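Local coordinates for alcohol oxidase (Myceliophthora thermophila, PDB 6F74), which binds FAD as a VAO-type flavoprotein and probably oxidises its substrate at the expense of molecular oxygen, at residues A[504-507]-A[513-516]. Residues are numbered along the deposited sequence; the frame is centred on the assembly and turned at random.
Sequences QGIP and EIRD
I506 and P507 lean on I514 and R515 where the chain leaves strand 498-503 of the large antiparallel sheet and turns into helix 512-533, so this is a strand-loop-helix connection packed against the first turn of the helix it leads into. CA of I506 lies 6.5 Å from CA of R515, and the closest side-chain contacts between the segments are carbon to carbon.

Take the apolar contacts first. The tightest is between P507 and I514, where the CD1 methyl of I514 comes up against CD of the pyrrolidine ring of P507, 3.5 Å away. That same methyl also lies 4.3 Å from CG2 of I506, so the end of one isoleucine is shared by two neighbouring loop residues. I506 divides its branches: CG2 faces the helix backbone, 4.1 Å from CA of R515, while CG1 sits between the backbone N and the carbonyl carbon (chi1 45°) and carries CD1 across the arginine to its CD. Further up the helix, V518 also touches I506, and I434 adds to its surroundings.

The polar end of R515 is engaged away from the loop. Its chain, with CG anti to the backbone N (chi1 174°) and extended as far as NE, takes the guanidinium past I506 to Y102, where NH1 hydrogen-bonds the carbonyl O and the group also makes a cation-pi contact. A glycan N-acetylglucosamine touches this arginine as well. I506 comes closest to the aliphatic chain of R515, the guanidinium lying just beyond at a slant, with CD1 of I506 3.9 Å from CD of R515.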
loop_
_atom_site.group_PDB
_atom_site.type_symbol
_atom_site.label_atom_id
_atom_site.label_comp_id
_atom_site.label_asym_id
_atom_site.label_seq_id
_atom_site.Cartn_x
_atom_site.Cartn_y
_atom_site.Cartn_z
ATOM N N GLN A 504 -12.392 -8.910 -3.716
ATOM C CA GLN A 504 -13.012 -9.269 -4.997
ATOM C C GLN A 504 -12.874 -8.100 -5.944
ATOM O O GLN A 504 -12.761 -6.956 -5.523
ATOM C CB GLN A 504 -14.522 -9.549 -4.859
ATOM C CG GLN A 504 -14.888 -10.341 -3.642
ATOM C CD GLN A 504 -16.378 -10.690 -3.569
ATOM O OE1 GLN A 504 -16.861 -11.082 -2.516
ATOM N NE2 GLN A 504 -17.109 -10.522 -4.677
ATOM N N GLY A 505 -12.952 -8.395 -7.236
ATOM C CA GLY A 505 -12.955 -7.388 -8.293
ATOM C C GLY A 505 -14.350 -6.983 -8.741
ATOM O O GLY A 505 -15.340 -7.658 -8.419
ATOM N N ILE A 506 -14.403 -5.890 -9.497
ATOM C CA ILE A 506 -15.592 -5.430 -10.176
ATOM C C ILE A 506 -15.230 -5.290 -11.653
ATOM O O ILE A 506 -14.052 -5.061 -11.979
ATOM C CB ILE A 506 -16.125 -4.063 -9.666
ATOM C CG1 ILE A 506 -14.991 -3.026 -9.496
ATOM C CG2 ILE A 506 -16.831 -4.258 -8.348
ATOM C CD1 ILE A 506 -15.425 -1.632 -9.066
ATOM N N PRO A 507 -16.226 -5.409 -12.541
ATOM C CA PRO A 507 -15.975 -5.116 -13.954
ATOM C C PRO A 507 -15.308 -3.762 -14.150
ATOM O O PRO A 507 -15.467 -2.846 -13.329
ATOM C CB PRO A 507 -17.399 -5.111 -14.587
ATOM C CG PRO A 507 -18.240 -5.919 -13.649
ATOM C CD PRO A 507 -17.664 -5.641 -12.282
ATOM N N GLU A 513 -24.572 -0.141 -8.619
ATOM C CA GLU A 513 -25.238 -1.245 -7.948
ATOM C C GLU A 513 -24.312 -2.423 -7.779
ATOM O O GLU A 513 -24.283 -3.036 -6.729
ATOM C CB GLU A 513 -26.502 -1.675 -8.729
ATOM C CG GLU A 513 -27.552 -0.606 -8.744
ATOM C CD GLU A 513 -27.367 0.551 -9.730
ATOM O OE1 GLU A 513 -26.300 0.808 -10.419
ATOM O OE2 GLU A 513 -28.404 1.239 -9.790
ATOM N N ILE A 514 -23.553 -2.728 -8.825
ATOM C CA ILE A 514 -22.620 -3.850 -8.806
ATOM C C ILE A 514 -21.488 -3.565 -7.827
ATOM O O ILE A 514 -21.112 -4.449 -7.059
ATOM C CB ILE A 514 -22.114 -4.217 -10.228
ATOM C CG1 ILE A 514 -21.733 -5.700 -10.325
ATOM C CG2 ILE A 514 -20.971 -3.328 -10.696
ATOM C CD1 ILE A 514 -20.317 -6.065 -9.981
ATOM N N ARG A 515 -20.988 -2.338 -7.805
ATOM C CA ARG A 515 -19.928 -1.974 -6.861
ATOM C C ARG A 515 -20.420 -2.035 -5.399
ATOM O O ARG A 515 -19.677 -2.505 -4.518
ATOM C CB ARG A 515 -19.351 -0.587 -7.166
ATOM C CG ARG A 515 -18.353 -0.146 -6.108
ATOM C CD ARG A 515 -17.300 0.770 -6.665
ATOM N NE ARG A 515 -16.208 1.019 -5.735
ATOM C CZ ARG A 515 -15.116 1.728 -6.036
ATOM N NH1 ARG A 515 -14.988 2.276 -7.245
ATOM N NH2 ARG A 515 -14.151 1.922 -5.129
ATOM N N ASP A 516 -21.649 -1.575 -5.146
ATOM C CA ASP A 516 -22.216 -1.636 -3.786
ATOM C C ASP A 516 -22.405 -3.085 -3.321
ATOM O O ASP A 516 -22.196 -3.388 -2.140
ATOM C CB ASP A 516 -23.576 -0.929 -3.686
ATOM C CG ASP A 516 -23.513 0.547 -3.978
ATOM O OD1 ASP A 516 -22.426 1.205 -3.870
ATOM O OD2 ASP A 516 -24.580 1.063 -4.332
#